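Local structure of protease 2A (Rhinovirus C, 5X45) at residues 7-12 and 48-53; 116-121 and 133-138; 14-19 and 37-42; 73-78 and 94-99. The protein probably acts as a chymotrypsin-like cysteine protease that cleaves the rhinovirus polyprotein during viral replication. All coordinates share one frame; numbering follows the deposited sequence.

Contact 1 of 4, residues 7-12 and 48-53; sequences MFVHTR and DVIPCC. With ZN (zinc ion), chain E.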
loop_
_atom_site.group_PDB
_atom_site.type_symbol
_atom_site.label_atom_id
_atom_site.label_comp_id
_atom_site.label_asym_id
_atom_site.label_seq_id
_atom_site.Cartn_x
_atom_site.Cartn_y
_atom_site.Cartn_z
ATOM N N MET A 7 5.484 3.935 7.043
ATOM C CA MET A 7 4.765 2.779 6.500
ATOM C C MET A 7 3.243 2.979 6.551
ATOM O O MET A 7 2.503 2.069 6.916
ATOM C CB MET A 7 5.125 1.507 7.276
ATOM C CG MET A 7 6.606 1.312 7.560
ATOM S SD MET A 7 7.552 0.941 6.086
ATOM C CE MET A 7 7.367 -0.838 5.962
ATOM N N PHE A 8 2.788 4.187 6.254
ATOM C CA PHE A 8 1.368 4.489 6.237
ATOM C C PHE A 8 1.186 5.715 5.360
ATOM O O PHE A 8 2.157 6.388 5.037
ATOM C CB PHE A 8 0.817 4.739 7.655
ATOM C CG PHE A 8 1.524 5.847 8.401
ATOM C CD1 PHE A 8 1.152 7.177 8.220
ATOM C CD2 PHE A 8 2.558 5.561 9.291
ATOM C CE1 PHE A 8 1.816 8.205 8.905
ATOM C CE2 PHE A 8 3.220 6.585 9.989
ATOM C CZ PHE A 8 2.855 7.900 9.792
ATOM N N VAL A 9 -0.055 6.008 4.989
ATOM C CA VAL A 9 -0.351 7.199 4.209
ATOM C C VAL A 9 -1.230 8.143 5.006
ATOM O O VAL A 9 -2.292 7.758 5.478
ATOM C CB VAL A 9 -1.038 6.841 2.883
ATOM C CG1 VAL A 9 -1.291 8.088 2.060
ATOM C CG2 VAL A 9 -0.195 5.830 2.115
ATOM N N HIS A 10 -0.789 9.388 5.142
ATOM C CA HIS A 10 -1.483 10.359 5.977
ATOM C C HIS A 10 -1.890 11.587 5.168
ATOM O O HIS A 10 -1.081 12.480 4.922
ATOM C CB HIS A 10 -0.588 10.754 7.152
ATOM C CG HIS A 10 -1.266 11.623 8.165
ATOM N ND1 HIS A 10 -0.580 12.211 9.210
ATOM C CD2 HIS A 10 -2.555 11.997 8.299
ATOM C CE1 HIS A 10 -1.425 12.916 9.942
ATOM N NE2 HIS A 10 -2.628 12.804 9.416
ATOM N N THR A 11 -3.150 11.629 4.755
ATOM C CA THR A 11 -3.649 12.744 3.953
ATOM C C THR A 11 -4.207 13.843 4.848
ATOM O O THR A 11 -4.079 13.760 6.074
ATOM C CB THR A 11 -4.738 12.284 2.969
ATOM O OG1 THR A 11 -5.891 11.850 3.700
ATOM C CG2 THR A 11 -4.220 11.151 2.082
ATOM N N ARG A 12 -4.844 14.849 4.243
ATOM C CA ARG A 12 -5.404 15.971 5.006
ATOM C C ARG A 12 -6.432 15.510 6.031
ATOM O O ARG A 12 -6.558 16.083 7.119
ATOM C CB ARG A 12 -6.083 16.992 4.095
ATOM C CG ARG A 12 -6.408 18.284 4.838
ATOM C CD ARG A 12 -7.648 18.995 4.299
ATOM N NE ARG A 12 -7.366 20.040 3.316
ATOM C CZ ARG A 12 -8.182 20.358 2.312
ATOM N NH1 ARG A 12 -7.847 21.319 1.461
ATOM N NH2 ARG A 12 -9.336 19.716 2.162
ATOM N N ASP A 48 0.501 13.842 2.829
ATOM C CA ASP A 48 0.382 13.011 1.623
ATOM C C ASP A 48 -0.861 13.314 0.786
ATOM O O ASP A 48 -1.897 13.736 1.308
ATOM C CB ASP A 48 0.387 11.521 1.989
ATOM C CG ASP A 48 1.618 11.117 2.779
ATOM O OD1 ASP A 48 2.715 11.664 2.489
ATOM O OD2 ASP A 48 1.485 10.249 3.679
ATOM N N VAL A 49 -0.757 13.040 -0.514
ATOM C CA VAL A 49 -1.846 13.283 -1.457
ATOM C C VAL A 49 -2.060 12.071 -2.361
ATOM O O VAL A 49 -1.132 11.606 -3.025
ATOM C CB VAL A 49 -1.564 14.519 -2.331
ATOM C CG1 VAL A 49 -2.603 14.644 -3.441
ATOM C CG2 VAL A 49 -1.528 15.778 -1.472
ATOM N N ILE A 50 -3.283 11.550 -2.378
ATOM C CA ILE A 50 -3.622 10.463 -3.285
ATOM C C ILE A 50 -4.249 11.035 -4.557
ATOM O O ILE A 50 -5.345 11.583 -4.517
ATOM C CB ILE A 50 -4.564 9.453 -2.608
ATOM C CG1 ILE A 50 -3.916 8.940 -1.319
ATOM C CG2 ILE A 50 -4.909 8.300 -3.553
ATOM C CD1 ILE A 50 -4.852 8.174 -0.425
ATOM N N PRO A 51 -3.523 10.930 -5.649
ATOM C CA PRO A 51 -3.905 11.524 -6.918
ATOM C C PRO A 51 -4.986 10.756 -7.603
ATOM O O PRO A 51 -5.197 9.623 -7.317
ATOM C CB PRO A 51 -2.624 11.450 -7.733
ATOM C CG PRO A 51 -1.777 10.448 -7.070
ATOM C CD PRO A 51 -2.272 10.177 -5.722
ATOM N N CYS A 52 -5.669 11.388 -8.522
ATOM C CA CYS A 52 -6.661 10.707 -9.308
ATOM C C CYS A 52 -6.097 10.507 -10.666
ATOM O O CYS A 52 -6.797 10.532 -11.623
ATOM C CB CYS A 52 -7.930 11.529 -9.379
ATOM S SG CYS A 52 -8.815 11.513 -7.820
ATOM N N CYS A 53 -4.803 10.314 -10.734
ATOM C CA CYS A 53 -4.162 10.048 -11.981
ATOM C C CYS A 53 -4.351 8.595 -12.383
ATOM O O CYS A 53 -5.073 7.832 -11.763
ATOM C CB CYS A 53 -2.680 10.498 -11.968
ATOM S SG CYS A 53 -1.413 9.657 -10.982
HETATM ZN ZN ZN E . 0.396 10.276 -11.324
#
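The loop that joins the two domains of this protease folds back onto the N-terminal edge strand 9-10, where the carboxylate and backbone N of D48 grip the backbone of H10. The amide N of H10 gives an almost straight hydrogen bond to D48 OD2 (2.8 Å, 176°), reaching that oxygen on its anti side and somewhat off the carboxylate plane. In return D48 N donates to H10 O over 3.0 Å, so a side-chain acceptor takes the place that a neighbouring strand's carbonyl would fill. D48 CG stands anti to its own carbonyl carbon (chi1 -56°), which brings the carboxylate alongside the H10 amide while CB lies against V9 CG1 at 3.8 Å. The other oxygen, OD1, has a long, weak ion pair with K110.

In the two-domain architecture expected of picornaviral 2A proteases, one of the two outermost strands of the four-stranded N-terminal sheet is thus tied to the segment leading into the zinc site. Further along, T11 CA makes a CA-H...O contact of 3.3 Å to D48 O. T11 CG2, anti to the carbonyl carbon, meets the tip of I50, CD1, at 3.9 Å as the two side chains cross obliquely. T11 OG1 turns to its own loop, bonding A14 N, and the H10 imidazole is held through NE2 by V44 O. At the far end of 48-53, well away from strand 9-10, C53 SG binds the zinc ion at 1.9 Å, in the site completed by C55, C113 and H115.

Contact 2 of 4, residues 116-121 and 133-138; sequences GVIGMI and DLRPYS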
loop_
_atom_site.group_PDB
_atom_site.type_symbol
_atom_site.label_atom_id
_atom_site.label_comp_id
_atom_site.label_asym_id
_atom_site.label_seq_id
_atom_site.Cartn_x
_atom_site.Cartn_y
_atom_site.Cartn_z
ATOM N N GLY A 116 1.645 12.019 -6.433
ATOM C CA GLY A 116 1.449 11.667 -5.040
ATOM C C GLY A 116 1.544 10.183 -4.755
ATOM O O GLY A 116 2.123 9.420 -5.525
ATOM N N VAL A 117 0.988 9.780 -3.623
ATOM C CA VAL A 117 1.013 8.390 -3.208
ATOM C C VAL A 117 -0.148 7.620 -3.839
ATOM O O VAL A 117 -1.306 8.001 -3.680
ATOM C CB VAL A 117 0.934 8.268 -1.682
ATOM C CG1 VAL A 117 1.187 6.822 -1.258
ATOM C CG2 VAL A 117 1.950 9.200 -1.029
ATOM N N ILE A 118 0.151 6.539 -4.548
ATOM C CA ILE A 118 -0.909 5.781 -5.198
ATOM C C ILE A 118 -1.036 4.368 -4.634
ATOM O O ILE A 118 -1.985 3.662 -4.961
ATOM C CB ILE A 118 -0.686 5.669 -6.732
ATOM C CG1 ILE A 118 0.629 4.952 -7.032
ATOM C CG2 ILE A 118 -0.730 7.034 -7.395
ATOM C CD1 ILE A 118 0.879 4.741 -8.503
ATOM N N GLY A 119 -0.100 3.959 -3.783
ATOM C CA GLY A 119 -0.097 2.592 -3.298
ATOM C C GLY A 119 0.746 2.295 -2.075
ATOM O O GLY A 119 1.519 3.132 -1.612
ATOM N N MET A 120 0.569 1.089 -1.544
ATOM C CA MET A 120 1.329 0.597 -0.396
ATOM C C MET A 120 1.690 -0.859 -0.620
ATOM O O MET A 120 0.864 -1.634 -1.104
ATOM C CB MET A 120 0.524 0.705 0.897
ATOM C CG MET A 120 0.597 2.026 1.623
ATOM S SD MET A 120 -0.231 1.916 3.243
ATOM C CE MET A 120 -1.866 1.361 2.754
ATOM N N ILE A 121 2.909 -1.243 -0.273
ATOM C CA ILE A 121 3.283 -2.648 -0.372
ATOM C C ILE A 121 2.355 -3.483 0.499
ATOM O O ILE A 121 2.123 -3.149 1.661
ATOM C CB ILE A 121 4.723 -2.898 0.064
ATOM C CG1 ILE A 121 5.691 -2.161 -0.861
ATOM C CG2 ILE A 121 4.990 -4.404 0.115
ATOM C CD1 ILE A 121 7.137 -2.384 -0.516
ATOM N N ASP A 133 -3.489 -0.591 -4.749
ATOM C CA ASP A 133 -3.768 0.685 -5.356
ATOM C C ASP A 133 -4.749 1.415 -4.438
ATOM O O ASP A 133 -5.846 0.919 -4.176
ATOM C CB ASP A 133 -4.345 0.480 -6.765
ATOM C CG ASP A 133 -4.470 1.779 -7.561
ATOM O OD1 ASP A 133 -4.460 2.884 -6.963
ATOM O OD2 ASP A 133 -4.574 1.683 -8.805
ATOM N N LEU A 134 -4.349 2.584 -3.946
ATOM C CA LEU A 134 -5.151 3.327 -2.979
ATOM C C LEU A 134 -6.225 4.166 -3.660
ATOM O O LEU A 134 -7.191 4.584 -3.020
ATOM C CB LEU A 134 -4.266 4.237 -2.130
ATOM C CG LEU A 134 -3.245 3.496 -1.280
ATOM C CD1 LEU A 134 -2.353 4.505 -0.589
ATOM C CD2 LEU A 134 -3.909 2.559 -0.288
ATOM N N ARG A 135 -6.046 4.427 -4.951
ATOM C CA ARG A 135 -6.958 5.298 -5.692
ATOM C C ARG A 135 -8.429 4.839 -5.684
ATOM O O ARG A 135 -9.322 5.670 -5.485
ATOM C CB ARG A 135 -6.453 5.484 -7.127
ATOM C CG ARG A 135 -5.173 6.311 -7.187
ATOM C CD ARG A 135 -4.535 6.281 -8.562
ATOM N NE ARG A 135 -4.034 4.947 -8.875
ATOM C CZ ARG A 135 -3.193 4.672 -9.864
ATOM N NH1 ARG A 135 -2.729 5.650 -10.633
ATOM N NH2 ARG A 135 -2.797 3.420 -10.068
ATOM N N PRO A 136 -8.692 3.529 -5.873
ATOM C CA PRO A 136 -10.089 3.088 -5.733
ATOM C C PRO A 136 -10.716 3.421 -4.377
ATOM O O PRO A 136 -11.928 3.621 -4.311
ATOM C CB PRO A 136 -9.996 1.566 -5.895
ATOM C CG PRO A 136 -8.780 1.346 -6.712
ATOM C CD PRO A 136 -7.814 2.420 -6.305
ATOM N N TYR A 137 -9.912 3.470 -3.317
ATOM C CA TYR A 137 -10.447 3.630 -1.966
ATOM C C TYR A 137 -10.374 5.044 -1.389
ATOM O O TYR A 137 -10.790 5.252 -0.254
ATOM C CB TYR A 137 -9.727 2.670 -1.014
ATOM C CG TYR A 137 -9.705 1.240 -1.506
ATOM C CD1 TYR A 137 -8.709 0.801 -2.372
ATOM C CD2 TYR A 137 -10.678 0.329 -1.115
ATOM C CE1 TYR A 137 -8.680 -0.504 -2.836
ATOM C CE2 TYR A 137 -10.654 -0.978 -1.570
ATOM C CZ TYR A 137 -9.653 -1.392 -2.433
ATOM O OH TYR A 137 -9.621 -2.695 -2.897
ATOM N N SER A 138 -9.865 6.013 -2.146
ATOM C CA SER A 138 -9.761 7.375 -1.619
ATOM C C SER A 138 -11.032 8.185 -1.863
ATOM O O SER A 138 -11.675 8.052 -2.904
ATOM C CB SER A 138 -8.564 8.099 -2.232
ATOM O OG SER A 138 -8.943 8.798 -3.405
#
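V117 opens the contact by placing CG1 near L134 CD1, at 4.3 Å, at the margin of an apolar cluster that also takes in V9 of strand 9-10. I118 comes next and meets the returning chain in two ways. Its carbonyl O accepts a nearly linear hydrogen bond from L134 N (2.8 Å, 174°), the donor standing above the carbonyl plane instead of on a lone pair. Its side chain runs beside that of R135, pointing the same way, with CB 4.0 Å from R135 NE and lying over one face of the guanidinium, toward the rim. That cation is held side-on by D133: NE donates to the syn lone pair of OD1 at 2.8 Å, with the oxygen close to the guanidinium plane, and NH2 bonds OD2 at the same distance from above the carboxylate plane. OD1 also accepts from R135 N at 3.0 Å, and NH1 goes to the carbonyl O of C55, a zinc-site residue; together these bonds would fix the guanidinium's rotation.

G119 pairs with D133 as an antiparallel non-hydrogen-bonded bridge, and its bare CA receives L134 CG at 3.8 Å. M120, its chain bent at chi3 (-56°), brings CE to L134 CD2, the two side chains crossing at about a right angle; L134 CG is anti to its carbonyl carbon, which lays the branch against the strand at G119. The pair I118 and G119, both opposite L111, is a classic beta bulge, and the D133 carboxylate closes an Asx turn where the last strand of the C-terminal beta barrel gives way to the tail.

Contact 3 of 4, residues 14-19 and 37-42; sequences AIYKCA and LQVDST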
loop_
_atom_site.group_PDB
_atom_site.type_symbol
_atom_site.label_atom_id
_atom_site.label_comp_id
_atom_site.label_asym_id
_atom_site.label_seq_id
_atom_site.Cartn_x
_atom_site.Cartn_y
_atom_site.Cartn_z
ATOM N N ALA A 14 -7.363 11.779 6.362
ATOM C CA ALA A 14 -7.412 10.340 6.611
ATOM C C ALA A 14 -6.035 9.699 6.746
ATOM O O ALA A 14 -5.030 10.225 6.262
ATOM C CB ALA A 14 -8.192 9.648 5.511
ATOM N N ILE A 15 -6.015 8.547 7.410
ATOM C CA ILE A 15 -4.816 7.727 7.547
ATOM C C ILE A 15 -5.072 6.328 6.981
ATOM O O ILE A 15 -6.050 5.675 7.339
ATOM C CB ILE A 15 -4.392 7.586 9.005
ATOM C CG1 ILE A 15 -4.142 8.953 9.628
ATOM C CG2 ILE A 15 -3.166 6.696 9.112
ATOM C CD1 ILE A 15 -4.077 8.914 11.142
ATOM N N TYR A 16 -4.185 5.878 6.100
ATOM C CA TYR A 16 -4.316 4.587 5.429
ATOM C C TYR A 16 -3.246 3.628 5.931
ATOM O O TYR A 16 -2.056 3.929 5.859
ATOM C CB TYR A 16 -4.196 4.761 3.911
ATOM C CG TYR A 16 -5.250 5.640 3.281
ATOM C CD1 TYR A 16 -5.274 7.022 3.498
ATOM C CD2 TYR A 16 -6.200 5.095 2.431
ATOM C CE1 TYR A 16 -6.251 7.828 2.904
ATOM C CE2 TYR A 16 -7.169 5.887 1.834
ATOM C CZ TYR A 16 -7.192 7.244 2.072
ATOM O OH TYR A 16 -8.163 7.997 1.464
ATOM N N LYS A 17 -3.658 2.475 6.440
ATOM C CA LYS A 17 -2.704 1.497 6.943
ATOM C C LYS A 17 -3.042 0.116 6.409
ATOM O O LYS A 17 -4.176 -0.137 6.008
ATOM C CB LYS A 17 -2.711 1.475 8.474
ATOM C CG LYS A 17 -2.560 2.844 9.111
ATOM C CD LYS A 17 -2.345 2.773 10.611
ATOM C CE LYS A 17 -0.885 3.077 10.941
ATOM N NZ LYS A 17 -0.573 2.950 12.392
ATOM N N CYS A 18 -2.079 -0.763 6.432
ATOM C CA CYS A 18 -2.315 -2.124 6.095
ATOM C C CYS A 18 -3.055 -2.703 7.261
ATOM O O CYS A 18 -2.672 -2.510 8.371
ATOM C CB CYS A 18 -0.994 -2.826 5.874
ATOM S SG CYS A 18 -0.307 -2.569 4.253
ATOM N N ALA A 19 -4.143 -3.395 7.011
ATOM C CA ALA A 19 -5.024 -3.808 8.070
ATOM C C ALA A 19 -4.411 -4.728 9.121
ATOM O O ALA A 19 -4.744 -4.631 10.271
ATOM C CB ALA A 19 -6.306 -4.371 7.516
ATOM N N LEU A 37 -6.574 -3.410 3.852
ATOM C CA LEU A 37 -6.576 -1.958 3.988
ATOM C C LEU A 37 -7.508 -1.481 5.074
ATOM O O LEU A 37 -8.663 -1.905 5.149
ATOM C CB LEU A 37 -6.984 -1.302 2.671
ATOM C CG LEU A 37 -6.985 0.222 2.662
ATOM C CD1 LEU A 37 -5.555 0.775 2.755
ATOM C CD2 LEU A 37 -7.691 0.740 1.425
ATOM N N GLN A 38 -7.004 -0.590 5.914
ATOM C CA GLN A 38 -7.837 0.079 6.900
ATOM C C GLN A 38 -7.682 1.577 6.743
ATOM O O GLN A 38 -6.568 2.068 6.581
ATOM C CB GLN A 38 -7.473 -0.340 8.321
ATOM C CG GLN A 38 -8.163 0.525 9.372
ATOM C CD GLN A 38 -8.054 -0.016 10.784
ATOM O OE1 GLN A 38 -7.938 -1.226 11.003
ATOM N NE2 GLN A 38 -8.055 0.888 11.754
ATOM N N VAL A 39 -8.793 2.303 6.737
ATOM C CA VAL A 39 -8.702 3.750 6.653
ATOM C C VAL A 39 -9.373 4.394 7.860
ATOM O O VAL A 39 -10.516 4.073 8.193
ATOM C CB VAL A 39 -9.339 4.302 5.376
ATOM C CG1 VAL A 39 -9.043 5.800 5.263
ATOM C CG2 VAL A 39 -8.812 3.563 4.164
ATOM N N ASP A 40 -8.650 5.305 8.508
ATOM C CA ASP A 40 -9.163 6.019 9.669
ATOM C C ASP A 40 -9.245 7.502 9.371
ATOM O O ASP A 40 -8.399 8.049 8.674
ATOM C CB ASP A 40 -8.283 5.773 10.902
ATOM C CG ASP A 40 -8.393 4.340 11.432
ATOM O OD1 ASP A 40 -8.720 3.428 10.645
ATOM O OD2 ASP A 40 -8.166 4.126 12.642
ATOM N N SER A 41 -10.286 8.150 9.875
ATOM C CA SER A 41 -10.363 9.600 9.800
ATOM C C SER A 41 -9.397 10.207 10.811
ATOM O O SER A 41 -9.011 9.553 11.780
ATOM C CB SER A 41 -11.777 10.079 10.075
ATOM O OG SER A 41 -12.126 9.760 11.405
ATOM N N THR A 42 -8.987 11.445 10.578
ATOM C CA THR A 42 -8.114 12.117 11.527
ATOM C C THR A 42 -8.325 13.624 11.579
ATOM O O THR A 42 -8.587 14.280 10.572
ATOM C CB THR A 42 -6.628 11.803 11.235
ATOM O OG1 THR A 42 -5.809 12.414 12.245
ATOM C CG2 THR A 42 -6.215 12.325 9.860
#
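I15 and K17 pair with D40 and Q38 in the antiparallel four-stranded sheet that forms the N-terminal domain of this chymotrypsin-like protease, with strands 14-18 and 37-41 at its centre. The two hydrogen-bonded pairs satisfy four backbone donors and four carbonyls. I15 N reaches D40 O at 2.7 Å and D40 N returns to I15 O; two residues on, K17 N bonds Q38 O and Q38 N bonds K17 O, each over 2.9 Å. All four bonds are close to straight. In the non-hydrogen-bonded pair between them, the backbone of Y16 is bonded by V9 on one flank, while that of V39 is bonded by strand 28-32 on the other.

On the face carrying Q38 and D40, the side chains also find partners. Q38 CG is anti to its backbone N (chi1 170°) and the chain runs on extended, so that NE2 comes to D40 OD1, on its syn side and near the amide plane of Q38. N23 O takes a further hydrogen bond from NE2, and D40 OD2 is bonded to T25 OG1. T42 OG1, beyond the strand end, meets V44 N, while T42 CB lies 3.9 Å from I15 CD1.

On the opposite face, shared with S41, residues A14, Y16 and V39 pack through apolar atoms. V39 CG1 makes a CH-pi contact over the middle of the Y16 ring, 3.9 Å from its centroid and 10° off the normal.

Contact 4 of 4, residues 73-78 and 94-99; sequences CVSHDW and NLLIGE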
loop_
_atom_site.group_PDB
_atom_site.type_symbol
_atom_site.label_atom_id
_atom_site.label_comp_id
_atom_site.label_asym_id
_atom_site.label_seq_id
_atom_site.Cartn_x
_atom_site.Cartn_y
_atom_site.Cartn_z
ATOM N N CYS A 73 4.790 -0.661 -12.840
ATOM C CA CYS A 73 3.814 -1.691 -12.473
ATOM C C CYS A 73 2.760 -1.997 -13.526
ATOM O O CYS A 73 2.469 -1.190 -14.401
ATOM C CB CYS A 73 3.096 -1.301 -11.183
ATOM S SG CYS A 73 4.195 -1.047 -9.813
ATOM N N VAL A 74 2.183 -3.183 -13.399
ATOM C CA VAL A 74 1.015 -3.587 -14.158
ATOM C C VAL A 74 -0.162 -3.797 -13.198
ATOM O O VAL A 74 0.028 -4.287 -12.084
ATOM C CB VAL A 74 1.264 -4.875 -14.946
ATOM C CG1 VAL A 74 0.130 -5.082 -15.925
ATOM C CG2 VAL A 74 2.554 -4.769 -15.713
ATOM N N SER A 75 -1.358 -3.388 -13.614
ATOM C CA SER A 75 -2.577 -3.635 -12.843
ATOM C C SER A 75 -3.133 -5.059 -12.942
ATOM O O SER A 75 -3.168 -5.660 -14.017
ATOM C CB SER A 75 -3.677 -2.668 -13.279
ATOM O OG SER A 75 -3.375 -1.343 -12.894
ATOM N N HIS A 76 -3.579 -5.578 -11.803
ATOM C CA HIS A 76 -4.309 -6.837 -11.738
ATOM C C HIS A 76 -5.588 -6.596 -10.950
ATOM O O HIS A 76 -5.543 -6.074 -9.838
ATOM C CB HIS A 76 -3.499 -7.945 -11.067
ATOM C CG HIS A 76 -2.428 -8.514 -11.924
ATOM N ND1 HIS A 76 -1.172 -7.950 -12.033
ATOM C CD2 HIS A 76 -2.425 -9.582 -12.764
ATOM C CE1 HIS A 76 -0.437 -8.659 -12.869
ATOM N NE2 HIS A 76 -1.183 -9.654 -13.329
ATOM N N ASP A 77 -6.719 -6.988 -11.515
ATOM C CA ASP A 77 -7.994 -6.890 -10.814
ATOM C C ASP A 77 -7.963 -7.692 -9.517
ATOM O O ASP A 77 -8.455 -7.240 -8.491
ATOM C CB ASP A 77 -9.139 -7.373 -11.703
ATOM C CG ASP A 77 -9.646 -6.288 -12.645
ATOM O OD1 ASP A 77 -9.169 -5.134 -12.547
ATOM O OD2 ASP A 77 -10.528 -6.587 -13.484
ATOM N N TRP A 78 -7.354 -8.870 -9.554
ATOM C CA TRP A 78 -7.171 -9.637 -8.339
ATOM C C TRP A 78 -5.928 -10.491 -8.412
ATOM O O TRP A 78 -5.419 -10.759 -9.496
ATOM C CB TRP A 78 -8.411 -10.500 -8.040
ATOM C CG TRP A 78 -8.843 -11.457 -9.134
ATOM C CD1 TRP A 78 -9.757 -11.212 -10.106
ATOM C CD2 TRP A 78 -8.397 -12.807 -9.332
ATOM N NE1 TRP A 78 -9.901 -12.312 -10.912
ATOM C CE2 TRP A 78 -9.085 -13.311 -10.457
ATOM C CE3 TRP A 78 -7.474 -13.633 -8.678
ATOM C CZ2 TRP A 78 -8.887 -14.606 -10.944
ATOM C CZ3 TRP A 78 -7.276 -14.918 -9.161
ATOM C CH2 TRP A 78 -7.980 -15.392 -10.288
ATOM N N ASN A 94 -7.474 -5.213 -6.747
ATOM C CA ASN A 94 -6.847 -3.950 -7.139
ATOM C C ASN A 94 -5.366 -3.856 -6.789
ATOM O O ASN A 94 -4.956 -3.066 -5.936
ATOM C CB ASN A 94 -7.607 -2.765 -6.526
ATOM C CG ASN A 94 -9.051 -2.688 -7.012
ATOM O OD1 ASN A 94 -9.993 -2.831 -6.233
ATOM N ND2 ASN A 94 -9.226 -2.459 -8.306
ATOM N N LEU A 95 -4.562 -4.672 -7.460
ATOM C CA LEU A 95 -3.137 -4.665 -7.203
ATOM C C LEU A 95 -2.337 -4.064 -8.341
ATOM O O LEU A 95 -2.691 -4.188 -9.518
ATOM C CB LEU A 95 -2.639 -6.079 -6.910
ATOM C CG LEU A 95 -3.156 -6.494 -5.535
ATOM C CD1 LEU A 95 -4.257 -7.527 -5.679
ATOM C CD2 LEU A 95 -2.035 -6.959 -4.611
ATOM N N LEU A 96 -1.244 -3.414 -7.961
ATOM C CA LEU A 96 -0.194 -3.047 -8.890
ATOM C C LEU A 96 0.978 -3.995 -8.683
ATOM O O LEU A 96 1.405 -4.214 -7.553
ATOM C CB LEU A 96 0.223 -1.599 -8.677
ATOM C CG LEU A 96 -0.912 -0.598 -8.878
ATOM C CD1 LEU A 96 -0.647 0.658 -8.065
ATOM C CD2 LEU A 96 -1.069 -0.275 -10.357
ATOM N N ILE A 97 1.449 -4.623 -9.753
ATOM C CA ILE A 97 2.561 -5.558 -9.610
ATOM C C ILE A 97 3.764 -5.135 -10.435
ATOM O O ILE A 97 3.645 -4.912 -11.641
ATOM C CB ILE A 97 2.186 -6.989 -10.031
ATOM C CG1 ILE A 97 0.828 -7.409 -9.455
ATOM C CG2 ILE A 97 3.305 -7.952 -9.644
ATOM C CD1 ILE A 97 0.876 -7.868 -8.033
ATOM N N GLY A 98 4.921 -5.046 -9.786
ATOM C CA GLY A 98 6.134 -4.668 -10.476
ATOM C C GLY A 98 7.298 -5.544 -10.062
ATOM O O GLY A 98 7.242 -6.221 -9.040
ATOM N N GLU A 99 8.366 -5.515 -10.852
ATOM C CA GLU A 99 9.583 -6.206 -10.476
ATOM C C GLU A 99 10.304 -5.344 -9.462
ATOM O O GLU A 99 10.440 -4.136 -9.633
ATOM C CB GLU A 99 10.496 -6.502 -11.676
ATOM C CG GLU A 99 9.826 -6.507 -13.052
ATOM C CD GLU A 99 10.834 -6.685 -14.186
ATOM O OE1 GLU A 99 10.953 -5.795 -15.058
ATOM O OE2 GLU A 99 11.536 -7.721 -14.180
#
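L96 and S75 face the same side of the sheet as a non-hydrogen-bonded pair in the C-terminal beta barrel, where strand 95-98 runs antiparallel to the end of strand 67-76. The leucine can be followed outward. Its CB rests against C73 CB at 3.8 Å; CG stands anti to the carbonyl carbon (chi1 -60°), which lifts the branch off the sheet on the side of S75. From there CD2 approaches S75 OG at 3.6 Å, a van der Waals contact between a methyl and a hydroxyl oxygen, whereas CD1 packs on D133 CB and the R135 guanidinium nitrogen NH2. F131, in the next strand of the barrel, is bonded to the L96 backbone and touches C73 as well.

Four backbone hydrogen bonds join the strands in two reciprocal sets: V74 with I97, where I97 N reaches V74 O at 2.8 Å, and H76 with L95, where H76 N reaches L95 O at the same distance. The chain turns corners at D77 and N94, and between them strands 78-81 and 90-93 form a separate two-stranded sheet. N94 N ties the two corners by bonding D77 O at 2.8 Å, the donor well above the carbonyl plane.

On the other face, H76 and I97 cross at about a right angle. I97 CG1, anti to its carbonyl carbon, comes nearest to H76 ND1 and next to CE1, at 3.8 Å.

How the contacts relate
From the N terminus, contact 1 closes the longest loop, returning residues 48-53 to the edge strand 9-10. Contact 3 lies within that loop, pairing strands 14-18 and 37-41; V9 and Y16 bond across, so both contacts share the N-terminal sheet. The chain enters the barrel, where contact 4 closes a shorter loop around the 78-81/90-93 hairpin, and contact 2 closes the last and shortest, bringing residues 133-138 back to strand 116-124. No loops cross. Contact 2 touches all the others: V117 with V49 and L37 with Y137 and M120 link the domains, while D133 with N94 joins contacts 2 and 4 within the barrel. Contacts 3 and 4 lie on opposite sides of the molecule, about 21 Å between centres.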